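Local coordinates for protein SidF, inhibitor of growth family, member 3 (Legionella pneumophila subsp. pneumophila, PDB 4FYF) that probably removes a phosphate group from the inositol headgroup of phosphatidylinositol phosphates, at residues L30-P35 against Q704-T709; D47-V52 against S179-T184. The protein carries 1 engineered substitution. All coordinates share one frame; numbering follows the deposited sequence.

Contact 1. Residues L30-P35 against Q704-T709; sequences LAYGYP and QALHHT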
ATOM      1  N   LEU A  30      11.857  -2.735  18.735  1.00 52.10           N
ATOM      2  CA  LEU A  30      11.428  -4.000  18.189  1.00 52.99           C
ATOM      3  C   LEU A  30      12.673  -4.809  17.890  1.00 49.16           C
ATOM      4  O   LEU A  30      13.672  -4.234  17.434  1.00 55.33           O
ATOM      5  CB  LEU A  30      10.716  -3.723  16.841  1.00 56.78           C
ATOM      6  CG  LEU A  30       9.959  -4.877  16.210  1.00 56.77           C
ATOM      7  CD1 LEU A  30       9.013  -5.391  17.294  1.00 55.62           C
ATOM      8  CD2 LEU A  30       9.196  -4.375  14.995  1.00 55.15           C
ATOM      9  N   ALA A  31      12.613  -6.119  18.082  1.00 41.74           N
ATOM     10  CA  ALA A  31      13.702  -6.977  17.631  1.00 42.31           C
ATOM     11  C   ALA A  31      13.576  -7.404  16.148  1.00 37.09           C
ATOM     12  O   ALA A  31      12.591  -7.993  15.746  1.00 38.15           O
ATOM     13  CB  ALA A  31      13.838  -8.179  18.547  1.00 41.18           C
ATOM     14  N   TYR A  32      14.583  -7.077  15.366  1.00 37.49           N
ATOM     15  CA  TYR A  32      14.694  -7.390  13.927  1.00 37.14           C
ATOM     16  C   TYR A  32      15.693  -8.492  13.538  1.00 37.34           C
ATOM     17  O   TYR A  32      15.656  -8.985  12.382  1.00 39.29           O
ATOM     18  CB  TYR A  32      15.117  -6.129  13.175  1.00 37.34           C
ATOM     19  CG  TYR A  32      14.066  -5.068  13.092  1.00 39.32           C
ATOM     20  CD1 TYR A  32      13.071  -5.120  12.112  1.00 38.13           C
ATOM     21  CD2 TYR A  32      14.070  -3.977  13.966  1.00 42.36           C
ATOM     22  CE1 TYR A  32      12.087  -4.118  12.001  1.00 38.33           C
ATOM     23  CE2 TYR A  32      13.088  -2.973  13.856  1.00 43.01           C
ATOM     24  CZ  TYR A  32      12.101  -3.042  12.872  1.00 41.95           C
ATOM     25  OH  TYR A  32      11.146  -2.020  12.763  1.00 44.65           O
ATOM     26  N   GLY A  33      16.599  -8.827  14.476  1.00 36.76           N
ATOM     27  CA  GLY A  33      17.643  -9.811  14.285  1.00 36.05           C
ATOM     28  C   GLY A  33      18.542  -9.524  13.085  1.00 40.52           C
ATOM     29  O   GLY A  33      18.630  -8.366  12.643  1.00 40.32           O
ATOM     30  N   TYR A  34      19.212 -10.571  12.562  1.00 39.51           N
ATOM     31  CA  TYR A  34      20.245 -10.392  11.570  1.00 38.86           C
ATOM     32  C   TYR A  34      21.203  -9.196  11.934  1.00 43.79           C
ATOM     33  O   TYR A  34      21.319  -8.218  11.174  1.00 44.44           O
ATOM     34  CB  TYR A  34      19.576 -10.155  10.213  1.00 37.92           C
ATOM     35  CG  TYR A  34      18.600 -11.229   9.806  1.00 36.80           C
ATOM     36  CD1 TYR A  34      19.042 -12.356   9.087  1.00 32.85           C
ATOM     37  CD2 TYR A  34      17.225 -11.123  10.129  1.00 33.89           C
ATOM     38  CE1 TYR A  34      18.168 -13.365   8.726  1.00 33.18           C
ATOM     39  CE2 TYR A  34      16.341 -12.142   9.787  1.00 33.36           C
ATOM     40  CZ  TYR A  34      16.805 -13.255   9.062  1.00 36.18           C
ATOM     41  OH  TYR A  34      15.938 -14.272   8.685  1.00 31.64           O
ATOM     42  N   PRO A  35      21.875  -9.252  13.087  1.00 43.88           N
ATOM     43  CA  PRO A  35      22.757  -8.106  13.408  1.00 45.62           C
ATOM     44  C   PRO A  35      23.818  -7.832  12.308  1.00 46.85           C
ATOM     45  O   PRO A  35      24.301  -8.762  11.626  1.00 45.70           O
ATOM     46  CB  PRO A  35      23.476  -8.547  14.729  1.00 45.93           C
ATOM     47  CG  PRO A  35      23.442 -10.050  14.708  1.00 42.89           C
ATOM     48  CD  PRO A  35      22.193 -10.452  13.912  1.00 47.00           C
ATOM     49  N   GLN A 704      10.071  -6.375   1.895  1.00 29.42           N
ATOM     50  CA  GLN A 704       8.957  -7.204   2.322  1.00 30.61           C
ATOM     51  C   GLN A 704       9.247  -7.972   3.628  1.00 31.85           C
ATOM     52  O   GLN A 704       8.377  -8.008   4.490  1.00 30.05           O
ATOM     53  CB  GLN A 704       8.560  -8.203   1.211  1.00 32.12           C
ATOM     54  CG  GLN A 704       7.949  -7.547  -0.051  1.00 35.46           C
ATOM     55  CD  GLN A 704       7.651  -8.576  -1.175  1.00 38.18           C
ATOM     56  OE1 GLN A 704       8.152  -8.442  -2.302  1.00 37.65           O
ATOM     57  NE2 GLN A 704       6.883  -9.614  -0.859  1.00 34.13           N
ATOM     58  N   ALA A 705      10.461  -8.540   3.814  1.00 33.07           N
ATOM     59  CA  ALA A 705      10.706  -9.288   5.048  1.00 32.14           C
ATOM     60  C   ALA A 705      10.772  -8.336   6.196  1.00 30.02           C
ATOM     61  O   ALA A 705      10.196  -8.631   7.247  1.00 33.30           O
ATOM     62  CB  ALA A 705      11.878 -10.286   5.001  1.00 30.92           C
ATOM     63  N   LEU A 706      11.375  -7.173   5.975  1.00 30.34           N
ATOM     64  CA  LEU A 706      11.402  -6.115   6.997  1.00 32.10           C
ATOM     65  C   LEU A 706      10.004  -5.626   7.381  1.00 32.50           C
ATOM     66  O   LEU A 706       9.695  -5.560   8.535  1.00 34.68           O
ATOM     67  CB  LEU A 706      12.145  -4.883   6.487  1.00 33.38           C
ATOM     68  CG  LEU A 706      13.643  -4.822   6.514  1.00 36.43           C
ATOM     69  CD1 LEU A 706      13.964  -3.405   6.067  1.00 34.62           C
ATOM     70  CD2 LEU A 706      14.166  -5.111   7.934  1.00 35.49           C
ATOM     71  N   HIS A 707       9.191  -5.257   6.387  1.00 32.17           N
ATOM     72  CA  HIS A 707       7.829  -4.854   6.583  1.00 33.14           C
ATOM     73  C   HIS A 707       7.061  -5.885   7.327  1.00 33.64           C
ATOM     74  O   HIS A 707       6.324  -5.562   8.223  1.00 36.73           O
ATOM     75  CB  HIS A 707       7.185  -4.591   5.243  1.00 36.18           C
ATOM     76  CG  HIS A 707       5.694  -4.334   5.297  1.00 40.64           C
ATOM     77  ND1 HIS A 707       5.169  -3.141   5.678  1.00 46.53           N
ATOM     78  CD2 HIS A 707       4.615  -5.156   4.986  1.00 42.63           C
ATOM     79  CE1 HIS A 707       3.818  -3.197   5.599  1.00 44.81           C
ATOM     80  NE2 HIS A 707       3.478  -4.431   5.181  1.00 43.60           N
ATOM     81  N   HIS A 708       7.218  -7.146   6.972  1.00 33.39           N
ATOM     82  CA  HIS A 708       6.499  -8.222   7.653  1.00 31.93           C
ATOM     83  C   HIS A 708       6.963  -8.316   9.072  1.00 32.67           C
ATOM     84  O   HIS A 708       6.151  -8.613   9.976  1.00 33.07           O
ATOM     85  CB  HIS A 708       6.689  -9.567   6.883  1.00 29.50           C
ATOM     86  CG  HIS A 708       5.734 -10.630   7.261  1.00 31.18           C
ATOM     87  ND1 HIS A 708       5.851 -11.350   8.436  1.00 35.65           N
ATOM     88  CD2 HIS A 708       4.607 -11.134   6.592  1.00 32.80           C
ATOM     89  CE1 HIS A 708       4.855 -12.276   8.499  1.00 35.44           C
ATOM     90  NE2 HIS A 708       4.090 -12.152   7.358  1.00 33.88           N
ATOM     91  N   THR A 709       8.257  -8.061   9.316  1.00 29.91           N
ATOM     92  CA  THR A 709       8.752  -8.296  10.667  1.00 32.65           C
ATOM     93  C   THR A 709       8.116  -7.248  11.589  1.00 38.00           C
ATOM     94  O   THR A 709       7.722  -7.550  12.767  1.00 36.89           O
ATOM     95  CB  THR A 709      10.298  -8.209  10.763  1.00 32.44           C
ATOM     96  OG1 THR A 709      10.879  -9.222   9.938  1.00 29.95           O
ATOM     97  CG2 THR A 709      10.790  -8.360  12.234  1.00 29.29           C
TER

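Contact 2. Residues D47-V52 against S179-T184; sequences DGKQVV and SHNRDT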
ATOM      1  N   ASP A  47      12.056  13.237  16.525  1.00 81.28           N
ATOM      2  CA  ASP A  47      12.519  12.782  17.830  1.00 78.70           C
ATOM      3  C   ASP A  47      11.773  11.516  18.229  1.00 72.12           C
ATOM      4  O   ASP A  47      10.551  11.416  18.001  1.00 67.53           O
ATOM      5  CB  ASP A  47      12.250  13.889  18.849  1.00 92.20           C
ATOM      6  CG  ASP A  47      12.976  13.672  20.179  1.00104.97           C
ATOM      7  OD1 ASP A  47      13.345  14.690  20.808  1.00111.04           O
ATOM      8  OD2 ASP A  47      13.168  12.508  20.609  1.00102.72           O
ATOM      9  N   GLY A  48      12.506  10.545  18.795  1.00 68.46           N
ATOM     10  CA  GLY A  48      11.947   9.219  19.174  1.00 66.38           C
ATOM     11  C   GLY A  48      11.534   8.249  18.040  1.00 63.94           C
ATOM     12  O   GLY A  48      11.005   7.165  18.307  1.00 59.55           O
ATOM     13  N   LYS A  49      11.771   8.638  16.785  1.00 57.84           N
ATOM     14  CA  LYS A  49      11.561   7.769  15.631  1.00 59.03           C
ATOM     15  C   LYS A  49      12.882   7.126  15.155  1.00 55.74           C
ATOM     16  O   LYS A  49      13.961   7.727  15.262  1.00 52.48           O
ATOM     17  CB  LYS A  49      10.894   8.537  14.483  1.00 57.10           C
ATOM     18  CG  LYS A  49       9.382   8.453  14.367  1.00 60.17           C
ATOM     19  CD  LYS A  49       8.608   8.675  15.655  1.00 69.33           C
ATOM     20  CE  LYS A  49       7.142   8.951  15.341  1.00 76.27           C
ATOM     21  NZ  LYS A  49       6.768   8.683  13.908  1.00 74.41           N
ATOM     22  N   GLN A  50      12.760   5.909  14.620  1.00 51.15           N
ATOM     23  CA  GLN A  50      13.894   5.085  14.230  1.00 48.82           C
ATOM     24  C   GLN A  50      13.781   4.614  12.778  1.00 45.97           C
ATOM     25  O   GLN A  50      12.687   4.567  12.176  1.00 42.93           O
ATOM     26  CB  GLN A  50      14.082   3.894  15.209  1.00 47.24           C
ATOM     27  CG  GLN A  50      14.504   4.368  16.619  1.00 52.78           C
ATOM     28  CD  GLN A  50      14.713   3.236  17.660  1.00 56.08           C
ATOM     29  OE1 GLN A  50      14.828   2.056  17.320  1.00 61.21           O
ATOM     30  NE2 GLN A  50      14.798   3.615  18.938  1.00 53.65           N
ATOM     31  N   VAL A  51      14.928   4.212  12.252  1.00 43.03           N
ATOM     32  CA  VAL A  51      15.067   3.806  10.880  1.00 39.69           C
ATOM     33  C   VAL A  51      15.828   2.470  10.833  1.00 40.69           C
ATOM     34  O   VAL A  51      16.896   2.353  11.439  1.00 42.20           O
ATOM     35  CB  VAL A  51      15.868   4.905  10.166  1.00 39.28           C
ATOM     36  CG1 VAL A  51      16.030   4.620   8.706  1.00 41.67           C
ATOM     37  CG2 VAL A  51      15.201   6.252  10.365  1.00 40.97           C
ATOM     38  N   VAL A  52      15.306   1.477  10.114  1.00 36.73           N
ATOM     39  CA  VAL A  52      16.040   0.273   9.888  1.00 36.88           C
ATOM     40  C   VAL A  52      16.512   0.275   8.447  1.00 40.13           C
ATOM     41  O   VAL A  52      15.693   0.369   7.542  1.00 41.73           O
ATOM     42  CB  VAL A  52      15.171  -0.964  10.086  1.00 35.53           C
ATOM     43  CG1 VAL A  52      16.063  -2.183  10.045  1.00 36.93           C
ATOM     44  CG2 VAL A  52      14.459  -0.894  11.424  1.00 35.85           C
ATOM     45  N   SER A 179       2.548  -1.378  16.067  1.00 70.05           N
ATOM     46  CA  SER A 179       1.947  -0.253  15.357  1.00 68.90           C
ATOM     47  C   SER A 179       1.809   1.027  16.185  1.00 65.88           C
ATOM     48  O   SER A 179       1.186   1.965  15.735  1.00 67.56           O
ATOM     49  CB  SER A 179       0.580  -0.659  14.860  1.00 65.79           C
ATOM     50  OG  SER A 179      -0.167  -1.087  15.970  1.00 67.94           O
ATOM     51  N   HIS A 180       2.373   1.062  17.387  1.00 71.65           N
ATOM     52  CA  HIS A 180       2.305   2.243  18.249  1.00 74.37           C
ATOM     53  C   HIS A 180       3.498   3.121  17.967  1.00 74.55           C
ATOM     54  O   HIS A 180       3.416   4.351  18.109  1.00 72.26           O
ATOM     55  CB  HIS A 180       2.216   1.819  19.726  1.00 85.69           C
ATOM     56  CG  HIS A 180       2.228   2.968  20.735  1.00103.34           C
ATOM     57  ND1 HIS A 180       3.354   3.668  21.046  1.00110.95           N
ATOM     58  CD2 HIS A 180       1.217   3.480  21.551  1.00115.14           C
ATOM     59  CE1 HIS A 180       3.071   4.599  21.982  1.00107.32           C
ATOM     60  NE2 HIS A 180       1.764   4.484  22.295  1.00122.33           N
ATOM     61  N   ASN A 181       4.618   2.526  17.557  1.00 69.17           N
ATOM     62  CA  ASN A 181       5.799   3.341  17.231  1.00 74.04           C
ATOM     63  C   ASN A 181       6.578   2.822  16.024  1.00 66.88           C
ATOM     64  O   ASN A 181       7.715   2.380  16.157  1.00 69.78           O
ATOM     65  CB  ASN A 181       6.708   3.540  18.469  1.00 81.45           C
ATOM     66  CG  ASN A 181       7.440   4.896  18.461  1.00 91.21           C
ATOM     67  OD1 ASN A 181       7.901   5.387  19.512  1.00 90.01           O
ATOM     68  ND2 ASN A 181       7.552   5.507  17.270  1.00 83.57           N
ATOM     69  N   ARG A 182       5.971   2.898  14.842  1.00 58.95           N
ATOM     70  CA  ARG A 182       6.496   2.185  13.651  1.00 53.45           C
ATOM     71  C   ARG A 182       7.763   2.805  13.015  1.00 46.78           C
ATOM     72  O   ARG A 182       7.906   4.020  12.914  1.00 46.04           O
ATOM     73  CB  ARG A 182       5.368   2.000  12.636  1.00 57.84           C
ATOM     74  CG  ARG A 182       5.380   0.687  11.858  1.00 78.26           C
ATOM     75  CD  ARG A 182       3.939   0.281  11.513  1.00 89.54           C
ATOM     76  NE  ARG A 182       3.047   1.457  11.428  1.00 93.78           N
ATOM     77  CZ  ARG A 182       2.413   1.886  10.327  1.00 98.31           C
ATOM     78  NH1 ARG A 182       2.532   1.226   9.174  1.00 98.50           N
ATOM     79  NH2 ARG A 182       1.644   2.985  10.377  1.00 87.56           N
ATOM     80  N   ASP A 183       8.703   1.969  12.609  1.00 40.03           N
ATOM     81  CA  ASP A 183       9.942   2.464  12.076  1.00 37.99           C
ATOM     82  C   ASP A 183       9.933   2.704  10.559  1.00 36.89           C
ATOM     83  O   ASP A 183       9.259   1.971   9.835  1.00 34.95           O
ATOM     84  CB  ASP A 183      11.044   1.462  12.382  1.00 40.30           C
ATOM     85  CG  ASP A 183      11.303   1.260  13.898  1.00 42.47           C
ATOM     86  OD1 ASP A 183      11.157   2.210  14.694  1.00 43.01           O
ATOM     87  OD2 ASP A 183      11.673   0.103  14.285  1.00 48.86           O
ATOM     88  N   THR A 184      10.735   3.661  10.067  1.00 31.79           N
ATOM     89  CA  THR A 184      11.004   3.725   8.637  1.00 34.44           C
ATOM     90  C   THR A 184      11.889   2.560   8.184  1.00 34.56           C
ATOM     91  O   THR A 184      12.855   2.236   8.849  1.00 36.42           O
ATOM     92  CB  THR A 184      11.715   5.033   8.208  1.00 36.87           C
ATOM     93  OG1 THR A 184      10.847   6.145   8.448  1.00 40.65           O
ATOM     94  CG2 THR A 184      12.008   5.011   6.728  1.00 34.67           C
TER
HETATM   95  O   HOH W   1      10.127   4.688  14.773  1.00 47.77           O

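Contact 1. Residues L30-P35 against Q704-T709
Y32 and T709 carry this contact, in which a loop near the start of the chain lies against helix 701-712. The phenol ring brings its CD1 corner to the helix, 4.0 Å from CG2 of T709 and 4.3 Å from CD2 of L706. Both methyl groups approach the ring obliquely; three residues apart on the helix, they reach the CD1 corner from opposite sides of the ring plane, and the corner sits between them. On the side of the ring where T709 lies, L30 packs within the loop, with its CG 4.3 Å above the plane of the Y32 ring and displaced toward the rim. Its CD2 then reaches on to the carbonyl oxygen of T709, 4.1 Å away.

Threonine suits its place because its two branches do different work. CG2 stands anti to the backbone N and points at the loop, where it meets both the tyrosine and the backbone, lying 4.0 Å from the carbonyl oxygen of A31. OG1, at chi1 -62°, sits beside the backbone N and turns back along the helix to donate a 2.8 Å hydrogen bond to O of A705. That oxygen also accepts the helical bond from N of T709, and the two donors come from opposite faces of its carbonyl plane.

Polar atoms around the methyl contact are satisfied by neighbours: the hydroxyl of Y32 probably by D183, O of A31 by N81, while R38 uses NH1 to reach both O of Y32 and OG1 of T709. The chemistry thus implies a division of labour, with dispersion forces between ring and methyls closing the direct interface, while R38 supplies a polar bridge from loop to helix.

Contact 2. Residues D47-V52 against S179-T184
Q50 and D183 meet beside the parallel beta bridge between V51 and T184, at the point where strands 50-55 and 184-189 begin to pair in a mixed sheet. T184 bonds on both sides of V51, as parallel pairing requires. Its N donates to O of Q50 at 3.0 Å, in the carbonyl plane but bent to 142° at the hydrogen. Its own O accepts from N of V52 at 2.9 Å and a straighter 164°, while CA of V51 adds a CH...O contact to that oxygen.

The side chain of D183 follows the partner strand. Its CB lies 3.5 Å from O of Q50. With chi1 at -63°, CG comes about as near to O as to CB of Q50, and OD1 then closes to 3.4 Å from that CB. The same OD1 accepts a 2.7 Å hydrogen bond from a water, which in turn takes the N-H of Q50 at 2.9 Å and donates weakly to O of R182. The water thus carries the pairing one step beyond the direct backbone bonds. At the tip OD2 packs 4.1 Å from CG2 of V52 and has Y32 as its probable polar partner. A short acid with two accepting oxygens suits this place, because it can serve a water and a phenol at once.

NE2 of Q50 is hydrogen-bonded to O of N27, and CB is the part of the side chain that meets D183. Toward the partly exposed end, the chain of K49, bent at chi2 and chi4, brings its CD to 3.7 Å from ND2 of N181.

How the contacts relate
Both contacts are largely buried, but the 47-52 and 179-184 pairing runs out to the surface at G48, whereas none of the touching residues of contact 1 is exposed. Contact 2 joins the first residues of two neighbouring strands, and the loops leading into them, through directed backbone bonds and a water; contact 1 lays a loop on a helix through side-chain packing. They meet directly: OH of Y32 lies 2.7 Å from OD2 of D183 in a probable hydrogen bond, and CE2 of Y32 is 3.5 Å from CG2 of V52. CD2 of L706 also packs 4.1 Å from CG1 of V52. Both segments of contact 2 fall within the 668 residues separating those of contact 1.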